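Local coordinates for UPF0141 protein yjdB (Campylobacter jejuni subsp. jejuni HB93-13, PDB 4TN0) that probably transfers phosphoethanolamine in the periplasm through a zinc-binding, alkaline phosphatase-like domain, and is required for polymyxin resistance and motility, at residues D42-T47 and L197-Y202; M72-R78 and Q278-F282; G158-Y162 and C176-L181. All blocks are in the same frame, centred on the assembly; numbering follows the deposited sequence.

Contact 1: residues D42-T47 and L197-Y202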
loop_
_atom_site.group_PDB
_atom_site.type_symbol
_atom_site.label_atom_id
_atom_site.label_comp_id
_atom_site.label_asym_id
_atom_site.label_seq_id
_atom_site.Cartn_x
_atom_site.Cartn_y
_atom_site.Cartn_z
ATOM N N ASP A 42 5.881 -11.969 15.721
ATOM C CA ASP A 42 4.761 -11.023 15.781
ATOM C C ASP A 42 5.069 -9.749 14.999
ATOM O O ASP A 42 5.383 -8.703 15.586
ATOM C CB ASP A 42 4.408 -10.663 17.227
ATOM C CG ASP A 42 3.167 -9.785 17.320
ATOM O OD1 ASP A 42 2.393 -9.742 16.340
ATOM O OD2 ASP A 42 2.977 -9.111 18.357
ATOM N N THR A 43 4.953 -9.834 13.677
ATOM C CA THR A 43 5.320 -8.735 12.778
ATOM C C THR A 43 4.423 -7.501 12.906
ATOM O O THR A 43 4.805 -6.393 12.517
ATOM C CB THR A 43 5.286 -9.188 11.321
ATOM O OG1 THR A 43 4.014 -9.784 11.049
ATOM C CG2 THR A 43 6.392 -10.196 11.052
ATOM N N ASN A 44 3.216 -7.700 13.417
ATOM C CA ASN A 44 2.255 -6.611 13.510
ATOM C C ASN A 44 2.025 -6.104 14.931
ATOM O O ASN A 44 0.917 -5.727 15.298
ATOM C CB ASN A 44 0.952 -7.061 12.882
ATOM C CG ASN A 44 1.121 -7.437 11.433
ATOM O OD1 ASN A 44 0.773 -8.539 11.019
ATOM N ND2 ASN A 44 1.641 -6.511 10.646
ATOM N N PHE A 45 3.092 -6.128 15.721
ATOM C CA PHE A 45 3.107 -5.672 17.107
ATOM C C PHE A 45 2.551 -4.252 17.319
ATOM O O PHE A 45 1.852 -4.000 18.298
ATOM C CB PHE A 45 4.536 -5.743 17.619
ATOM C CG PHE A 45 4.714 -5.233 19.009
ATOM C CD1 PHE A 45 4.404 -6.038 20.095
ATOM C CD2 PHE A 45 5.204 -3.955 19.237
ATOM C CE1 PHE A 45 4.581 -5.579 21.386
ATOM C CE2 PHE A 45 5.376 -3.486 20.528
ATOM C CZ PHE A 45 5.061 -4.302 21.604
ATOM N N TYR A 46 2.852 -3.331 16.409
ATOM C CA TYR A 46 2.468 -1.937 16.612
ATOM C C TYR A 46 1.041 -1.578 16.189
ATOM O O TYR A 46 0.306 -0.959 16.965
ATOM C CB TYR A 46 3.459 -1.034 15.892
ATOM C CG TYR A 46 4.834 -1.133 16.485
ATOM C CD1 TYR A 46 5.772 -2.017 15.968
ATOM C CD2 TYR A 46 5.187 -0.369 17.591
ATOM C CE1 TYR A 46 7.033 -2.121 16.524
ATOM C CE2 TYR A 46 6.453 -0.459 18.157
ATOM C CZ TYR A 46 7.372 -1.337 17.623
ATOM O OH TYR A 46 8.631 -1.440 18.180
ATOM N N THR A 47 0.651 -1.937 14.967
ATOM C CA THR A 47 -0.696 -1.611 14.496
ATOM C C THR A 47 -1.750 -2.524 15.142
ATOM O O THR A 47 -2.946 -2.243 15.045
ATOM C CB THR A 47 -0.820 -1.650 12.943
ATOM O OG1 THR A 47 -0.401 -2.916 12.441
ATOM C CG2 THR A 47 0.032 -0.568 12.310
ATOM N N LEU A 197 9.149 -6.114 7.967
ATOM C CA LEU A 197 7.700 -5.977 8.128
ATOM C C LEU A 197 7.368 -5.224 9.422
ATOM O O LEU A 197 6.457 -4.384 9.455
ATOM C CB LEU A 197 7.035 -7.356 8.129
ATOM C CG LEU A 197 7.083 -8.191 6.831
ATOM C CD1 LEU A 197 6.414 -9.537 7.006
ATOM C CD2 LEU A 197 6.446 -7.442 5.659
ATOM N N LEU A 198 8.109 -5.549 10.481
ATOM C CA LEU A 198 7.983 -4.922 11.790
ATOM C C LEU A 198 8.246 -3.429 11.689
ATOM O O LEU A 198 7.482 -2.609 12.199
ATOM C CB LEU A 198 8.954 -5.562 12.778
ATOM C CG LEU A 198 8.814 -5.182 14.247
ATOM C CD1 LEU A 198 7.457 -5.644 14.765
ATOM C CD2 LEU A 198 9.937 -5.846 15.034
ATOM N N TYR A 199 9.320 -3.080 10.999
ATOM C CA TYR A 199 9.665 -1.680 10.816
ATOM C C TYR A 199 8.565 -0.955 10.053
ATOM O O TYR A 199 8.143 0.125 10.440
ATOM C CB TYR A 199 10.991 -1.561 10.073
ATOM C CG TYR A 199 11.490 -0.144 9.854
ATOM C CD1 TYR A 199 11.533 0.769 10.898
ATOM C CD2 TYR A 199 11.976 0.253 8.616
ATOM C CE1 TYR A 199 12.026 2.052 10.705
ATOM C CE2 TYR A 199 12.462 1.532 8.407
ATOM C CZ TYR A 199 12.493 2.427 9.458
ATOM O OH TYR A 199 12.984 3.693 9.256
ATOM N N THR A 200 8.072 -1.575 8.989
ATOM C CA THR A 200 6.951 -1.019 8.245
ATOM C C THR A 200 5.717 -0.931 9.143
ATOM O O THR A 200 4.991 0.059 9.096
ATOM C CB THR A 200 6.635 -1.845 6.986
ATOM O OG1 THR A 200 7.673 -1.632 6.025
ATOM C CG2 THR A 200 5.310 -1.407 6.368
ATOM N N ASP A 201 5.489 -1.942 9.978
ATOM C CA ASP A 201 4.349 -1.901 10.886
ATOM C C ASP A 201 4.440 -0.690 11.844
ATOM O O ASP A 201 3.468 0.056 12.015
ATOM C CB ASP A 201 4.252 -3.204 11.669
ATOM C CG ASP A 201 2.876 -3.410 12.291
ATOM O OD1 ASP A 201 1.955 -3.856 11.571
ATOM O OD2 ASP A 201 2.715 -3.153 13.501
ATOM N N TYR A 202 5.618 -0.478 12.428
ATOM C CA TYR A 202 5.858 0.651 13.329
ATOM C C TYR A 202 5.570 1.982 12.654
ATOM O O TYR A 202 4.912 2.856 13.226
ATOM C CB TYR A 202 7.305 0.619 13.840
ATOM C CG TYR A 202 7.821 1.917 14.445
ATOM C CD1 TYR A 202 8.588 2.801 13.693
ATOM C CD2 TYR A 202 7.560 2.244 15.772
ATOM C CE1 TYR A 202 9.063 3.980 14.239
ATOM C CE2 TYR A 202 8.024 3.422 16.324
ATOM C CZ TYR A 202 8.777 4.288 15.559
ATOM O OH TYR A 202 9.261 5.457 16.119
#
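L197 meets T43 alongside, the two side chains pointing the same way, with CB of L197 4.1 Å from CB of T43. The hydroxyl of T43 serves its own loop instead, bonding to N32 and S34. One residue on, the CA-H of L198 faces the carbonyl of T43, CA to O 3.6 Å. The side chain of L198 then works through a single branch. Its CD1 lies among D42 O, T43 O, F45 CB and the edge of the Y46 ring, at CE1. The loop, which connects strands 18-24 and 53-59, turns at this point: D42 to F45 form a type I beta turn, which lies against helix 186-211 of the alkaline phosphatase-like domain. S34 also bonds to D42 and N44, bracing the turn from the loop side. D201 supplies the polar centre. Its CG lies anti to the backbone N (chi1 -162°), which sends the carboxylate into the loop. OD1 of D201 is gripped from opposite faces of the carboxylate plane. ND2 of N44 comes from well above that plane at 2.8 Å from OD1, while OG1 of T47 donates on the syn side at 2.7 Å from OD1. OD2 of D201 takes a nearly straight bond from the backbone N of T47 at 2.8 Å and a weak, bent one from Y46 N. Three good donors and one weak one hold the buried carboxylate in place. Y202 follows with a T-shaped stack. Its ring edge points at the face of the Y46 ring, the centroids 5.3 Å apart and the planes at 76°. CB of Y202 adds a CH-pi contact over the same face, 3.9 Å from the centroid of the Y46 ring. CD2 of F45 covers the opposite face of Y46, and F169 also touches both tyrosines.

Contact 2: residues M72-R78 and Q278-F282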
loop_
_atom_site.group_PDB
_atom_site.type_symbol
_atom_site.label_atom_id
_atom_site.label_comp_id
_atom_site.label_asym_id
_atom_site.label_seq_id
_atom_site.Cartn_x
_atom_site.Cartn_y
_atom_site.Cartn_z
ATOM N N MET A 72 -2.578 -0.999 -10.258
ATOM C CA MET A 72 -3.447 -0.798 -9.094
ATOM C C MET A 72 -4.073 0.616 -9.150
ATOM O O MET A 72 -5.174 0.821 -8.665
ATOM C CB MET A 72 -2.688 -1.029 -7.762
ATOM C CG MET A 72 -1.810 0.118 -7.266
ATOM S SD MET A 72 -1.157 -0.119 -5.573
ATOM C CE MET A 72 0.249 -1.227 -5.838
ATOM N N PHE A 73 -3.359 1.568 -9.745
ATOM C CA PHE A 73 -3.816 2.946 -9.846
ATOM C C PHE A 73 -4.610 3.194 -11.142
ATOM O O PHE A 73 -5.251 4.247 -11.317
ATOM C CB PHE A 73 -2.627 3.907 -9.781
ATOM C CG PHE A 73 -2.162 4.227 -8.382
ATOM C CD1 PHE A 73 -1.098 3.534 -7.806
ATOM C CD2 PHE A 73 -2.782 5.226 -7.641
ATOM C CE1 PHE A 73 -0.663 3.833 -6.516
ATOM C CE2 PHE A 73 -2.357 5.528 -6.354
ATOM C CZ PHE A 73 -1.291 4.836 -5.792
ATOM N N SER A 74 -4.554 2.225 -12.053
ATOM C CA SER A 74 -5.251 2.353 -13.320
ATOM C C SER A 74 -6.728 1.965 -13.181
ATOM O O SER A 74 -7.115 1.285 -12.225
ATOM C CB SER A 74 -4.577 1.504 -14.392
ATOM O OG SER A 74 -5.452 1.246 -15.482
ATOM N N ILE A 75 -7.546 2.453 -14.112
ATOM C CA ILE A 75 -8.951 2.065 -14.200
ATOM C C ILE A 75 -9.076 0.589 -14.586
ATOM O O ILE A 75 -10.059 -0.073 -14.230
ATOM C CB ILE A 75 -9.720 2.959 -15.221
ATOM C CG1 ILE A 75 -11.218 2.661 -15.202
ATOM C CG2 ILE A 75 -9.143 2.822 -16.632
ATOM C CD1 ILE A 75 -12.053 3.726 -15.952
ATOM N N SER A 76 -8.088 0.075 -15.322
ATOM C CA SER A 76 -8.122 -1.331 -15.745
ATOM C C SER A 76 -7.925 -2.271 -14.565
ATOM O O SER A 76 -7.148 -1.991 -13.638
ATOM C CB SER A 76 -7.067 -1.616 -16.806
ATOM O OG SER A 76 -6.976 -0.553 -17.732
ATOM N N LYS A 77 -8.613 -3.402 -14.611
ATOM C CA LYS A 77 -8.441 -4.420 -13.592
ATOM C C LYS A 77 -7.387 -5.411 -14.090
ATOM O O LYS A 77 -6.887 -5.260 -15.208
ATOM C CB LYS A 77 -9.783 -5.081 -13.288
ATOM C CG LYS A 77 -10.775 -4.080 -12.730
ATOM C CD LYS A 77 -12.183 -4.615 -12.680
ATOM C CE LYS A 77 -13.140 -3.511 -12.275
ATOM N NZ LYS A 77 -13.076 -2.303 -13.180
ATOM N N ARG A 78 -7.025 -6.400 -13.272
ATOM C CA ARG A 78 -5.909 -7.272 -13.640
ATOM C C ARG A 78 -6.130 -7.966 -14.984
ATOM O O ARG A 78 -5.185 -8.122 -15.765
ATOM C CB ARG A 78 -5.626 -8.330 -12.566
ATOM C CG ARG A 78 -4.513 -9.286 -13.010
ATOM C CD ARG A 78 -3.985 -10.165 -11.901
ATOM N NE ARG A 78 -5.001 -11.009 -11.287
ATOM C CZ ARG A 78 -5.418 -12.161 -11.802
ATOM N NH1 ARG A 78 -4.913 -12.613 -12.952
ATOM N NH2 ARG A 78 -6.338 -12.867 -11.159
ATOM N N GLN A 278 -5.917 -5.548 -5.707
ATOM C CA GLN A 278 -5.533 -4.220 -6.151
ATOM C C GLN A 278 -6.545 -3.650 -7.147
ATOM O O GLN A 278 -6.633 -2.426 -7.328
ATOM C CB GLN A 278 -4.127 -4.251 -6.759
ATOM C CG GLN A 278 -3.039 -4.088 -5.690
ATOM C CD GLN A 278 -1.670 -4.604 -6.108
ATOM O OE1 GLN A 278 -1.440 -4.950 -7.266
ATOM N NE2 GLN A 278 -0.754 -4.686 -5.143
ATOM N N ASP A 279 -7.319 -4.528 -7.778
ATOM C CA ASP A 279 -8.415 -4.096 -8.653
ATOM C C ASP A 279 -9.327 -3.065 -7.943
ATOM O O ASP A 279 -9.790 -2.106 -8.547
ATOM C CB ASP A 279 -9.240 -5.304 -9.110
ATOM C CG ASP A 279 -8.535 -6.137 -10.180
ATOM O OD1 ASP A 279 -7.478 -5.701 -10.686
ATOM O OD2 ASP A 279 -9.063 -7.223 -10.531
ATOM N N ASN A 280 -9.538 -3.279 -6.649
ATOM C CA ASN A 280 -10.385 -2.454 -5.815
ATOM C C ASN A 280 -9.850 -1.060 -5.511
ATOM O O ASN A 280 -10.583 -0.253 -4.950
ATOM C CB ASN A 280 -10.635 -3.156 -4.477
ATOM C CG ASN A 280 -11.452 -4.414 -4.621
ATOM O OD1 ASN A 280 -10.911 -5.515 -4.705
ATOM N ND2 ASN A 280 -12.770 -4.260 -4.650
ATOM N N LEU A 281 -8.598 -0.752 -5.856
ATOM C CA LEU A 281 -8.033 0.501 -5.349
ATOM C C LEU A 281 -8.633 1.681 -6.102
ATOM O O LEU A 281 -8.894 2.740 -5.522
ATOM C CB LEU A 281 -6.490 0.540 -5.463
ATOM C CG LEU A 281 -5.906 1.859 -4.906
ATOM C CD1 LEU A 281 -6.209 2.031 -3.424
ATOM C CD2 LEU A 281 -4.403 2.093 -5.157
ATOM N N PHE A 282 -8.939 1.471 -7.375
ATOM C CA PHE A 282 -9.424 2.563 -8.203
ATOM C C PHE A 282 -10.729 3.158 -7.661
ATOM O O PHE A 282 -10.788 4.356 -7.381
ATOM C CB PHE A 282 -9.623 2.095 -9.646
ATOM C CG PHE A 282 -10.030 3.195 -10.580
ATOM C CD1 PHE A 282 -9.089 4.092 -11.062
ATOM C CD2 PHE A 282 -11.361 3.365 -10.937
ATOM C CE1 PHE A 282 -9.463 5.113 -11.916
ATOM C CE2 PHE A 282 -11.743 4.391 -11.785
ATOM C CZ PHE A 282 -10.795 5.268 -12.273
#
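L281 has its CG anti to the backbone N (chi1 -179°), which lifts branch CD2 between M72 and the ring of F73. F282 takes nearly the same first torsion (chi1 -176°), and its ring comes against the backbone of I75. L281 CD2 sits over the centre of the F73 ring, 4.1 Å from its centroid, in a CH-pi contact. The same methyl touches the M72 chain, 3.9 Å from M72 CG. The M72 chain bends at its last torsion. Its CB rests on Q278 CB at 3.7 Å, and its CE comes close to the amide of Q278. That amide is held from outside the contact: Q278 OE1 accepts from C61 N, and NE2 donates to the carbonyl of D226, a zinc ligand. The contact joins helix 68-73 and the chain after it to the region where helix 281-288 begins, close to the zinc site of this alkaline phosphatase-like fold. The M72 side chain lies about 8 Å from the zinc ion. Farther along the segment S74 forms an ST turn, with S76 N bonded to S74 OG. E85 holds both serine hydroxyls. I75 CA then lies over one face of the F282 ring, 3.8 Å from its centroid and offset toward the rim, while F73 O meets that ring at its edge. CG1 of I75 runs beside F282, 3.9 Å from CE2 of that ring. D279 binds the far end of the 72-78 segment. Its OD1 accepts from R78 N at 2.7 Å in a bent bond, on the syn side but 27° out of the carboxylate plane. CB of K77 packs on the same carboxylate, 3.5 Å from D279 CG. The K77 amine points elsewhere and forms a salt bridge with E297.

Contact 3: residues G158-Y162 and C176-L181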
loop_
_atom_site.group_PDB
_atom_site.type_symbol
_atom_site.label_atom_id
_atom_site.label_comp_id
_atom_site.label_asym_id
_atom_site.label_seq_id
_atom_site.Cartn_x
_atom_site.Cartn_y
_atom_site.Cartn_z
ATOM N N GLY A 158 14.232 -6.420 -1.656
ATOM C CA GLY A 158 15.354 -7.340 -1.537
ATOM C C GLY A 158 16.287 -7.190 -2.719
ATOM O O GLY A 158 15.999 -6.414 -3.639
ATOM N N PRO A 159 17.405 -7.935 -2.729
ATOM C CA PRO A 159 17.859 -8.947 -1.761
ATOM C C PRO A 159 18.538 -8.432 -0.479
ATOM O O PRO A 159 18.742 -9.226 0.455
ATOM C CB PRO A 159 18.854 -9.761 -2.583
ATOM C CG PRO A 159 19.432 -8.754 -3.517
ATOM C CD PRO A 159 18.289 -7.866 -3.908
ATOM N N THR A 160 18.848 -7.138 -0.408
ATOM C CA THR A 160 19.482 -6.571 0.787
ATOM C C THR A 160 18.460 -6.195 1.871
ATOM O O THR A 160 18.421 -5.033 2.311
ATOM C CB THR A 160 20.292 -5.297 0.469
ATOM O OG1 THR A 160 19.440 -4.341 -0.165
ATOM C CG2 THR A 160 21.491 -5.607 -0.417
ATOM N N TYR A 161 17.647 -7.164 2.293
ATOM C CA TYR A 161 16.616 -6.940 3.297
ATOM C C TYR A 161 17.109 -6.285 4.584
ATOM O O TYR A 161 16.433 -5.429 5.155
ATOM C CB TYR A 161 15.951 -8.259 3.676
ATOM C CG TYR A 161 15.404 -9.057 2.524
ATOM C CD1 TYR A 161 14.262 -8.631 1.862
ATOM C CD2 TYR A 161 15.974 -10.275 2.147
ATOM C CE1 TYR A 161 13.730 -9.358 0.810
ATOM C CE2 TYR A 161 15.450 -11.022 1.092
ATOM C CZ TYR A 161 14.311 -10.556 0.430
ATOM O OH TYR A 161 13.747 -11.250 -0.618
ATOM N N TYR A 162 18.287 -6.698 5.039
ATOM C CA TYR A 162 18.827 -6.255 6.323
ATOM C C TYR A 162 19.105 -4.757 6.327
ATOM O O TYR A 162 19.320 -4.173 7.380
ATOM C CB TYR A 162 20.108 -7.033 6.657
ATOM C CG TYR A 162 21.257 -6.673 5.762
ATOM C CD1 TYR A 162 21.389 -7.250 4.513
ATOM C CD2 TYR A 162 22.218 -5.748 6.166
ATOM C CE1 TYR A 162 22.439 -6.919 3.680
ATOM C CE2 TYR A 162 23.276 -5.407 5.337
ATOM C CZ TYR A 162 23.384 -5.996 4.100
ATOM O OH TYR A 162 24.430 -5.669 3.267
ATOM N N CYS A 176 20.056 -12.502 8.344
ATOM C CA CYS A 176 20.813 -12.765 7.128
ATOM C C CYS A 176 21.310 -11.438 6.584
ATOM O O CYS A 176 20.572 -10.750 5.886
ATOM C CB CYS A 176 19.928 -13.493 6.107
ATOM S SG CYS A 176 20.591 -13.770 4.455
ATOM N N ASP A 177 22.542 -11.058 6.927
ATOM C CA ASP A 177 23.033 -9.709 6.614
ATOM C C ASP A 177 23.879 -9.736 5.342
ATOM O O ASP A 177 25.027 -9.294 5.315
ATOM C CB ASP A 177 23.823 -9.132 7.801
ATOM C CG ASP A 177 23.004 -9.105 9.103
ATOM O OD1 ASP A 177 21.770 -8.946 9.071
ATOM O OD2 ASP A 177 23.592 -9.341 10.177
ATOM N N THR A 178 23.279 -10.245 4.277
ATOM C CA THR A 178 23.947 -10.321 2.990
ATOM C C THR A 178 22.884 -10.302 1.893
ATOM O O THR A 178 21.717 -10.584 2.162
ATOM C CB THR A 178 24.808 -11.616 2.890
ATOM O OG1 THR A 178 25.379 -11.734 1.584
ATOM C CG2 THR A 178 23.976 -12.838 3.187
ATOM N N ASN A 179 23.279 -9.974 0.669
ATOM C CA ASN A 179 22.379 -10.097 -0.471
ATOM C C ASN A 179 22.456 -11.537 -1.081
ATOM O O ASN A 179 21.734 -11.887 -2.005
ATOM C CB ASN A 179 22.695 -8.998 -1.480
ATOM C CG ASN A 179 24.050 -9.138 -2.082
ATOM O OD1 ASN A 179 24.974 -9.620 -1.442
ATOM N ND2 ASN A 179 24.209 -8.612 -3.290
ATOM N N GLU A 180 23.441 -12.299 -0.630
ATOM C CA GLU A 180 23.725 -13.662 -1.087
ATOM C C GLU A 180 22.852 -14.654 -0.317
ATOM O O GLU A 180 23.329 -15.435 0.516
ATOM C CB GLU A 180 25.226 -13.909 -0.897
ATOM C CG GLU A 180 26.029 -12.891 -1.720
ATOM C CD GLU A 180 27.557 -13.047 -1.658
ATOM O OE1 GLU A 180 28.061 -13.977 -1.019
ATOM O OE2 GLU A 180 28.256 -12.245 -2.309
ATOM N N LEU A 181 21.566 -14.597 -0.620
ATOM C CA LEU A 181 20.520 -15.197 0.194
ATOM C C LEU A 181 20.615 -16.683 0.345
ATOM O O LEU A 181 20.245 -17.212 1.392
ATOM C CB LEU A 181 19.151 -14.857 -0.395
ATOM C CG LEU A 181 18.894 -13.381 -0.601
ATOM C CD1 LEU A 181 17.459 -13.196 -1.101
ATOM C CD2 LEU A 181 19.119 -12.656 0.720
#
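The Y162 ring lies against the backbone of D177, whose carbonyl carbon sits over one face, offset toward the rim. D177 CB is over that face too, a CH-pi contact 4.3 Å from the ring centroid. T178 N approaches Y162 CE1 obliquely at 3.5 Å. Both segments belong to the long loop between strand 146-152 and helix 186-211. Inverse gamma turns are centred on T160 in the first segment and on D177 and E180 in the second. The disulfide C176-C184 secures the second segment. The Y161 ring has P159 C over one face. L181 CD1 reaches that ring obliquely, 3.7 Å from Y161 CE2. L181 CG is anti to the carbonyl carbon (chi1 -54°), which turns both methyls toward P159 and Y161: CD1 also meets P159 CB, and CD2 meets P159 O. The Y161 hydroxyl bonds to E229. Helix 186-211 backs this small apolar cluster through L189. No hydrogen bond crosses between the segments. P159 follows a cis peptide bond and lies alongside N179, as does T160. T160 CG2 is 3.8 Å from N179 CB, and P159 CG lies 3.9 Å from that same CB.

Contacts 1 and 2 are buried and lie on opposite sides of the chain's centre, their centres 26 Å apart. Contact 3 is farther out and only partly buried. Contacts 1 and 3 both involve helix 186-211: contact 1 uses the helix itself, while contact 3 folds the preceding loop over its earlier turns. Contact 2 instead packs two helix ends beside the central sheet and is closest to the zinc ion. The chemistry changes with place. A buried carboxylate with several donors organises contact 1. Apolar groups and rings dominate contact 2, with one backbone-to-carboxylate bond at its edge. Contact 3 relies on van der Waals packing of rings, proline and backbone.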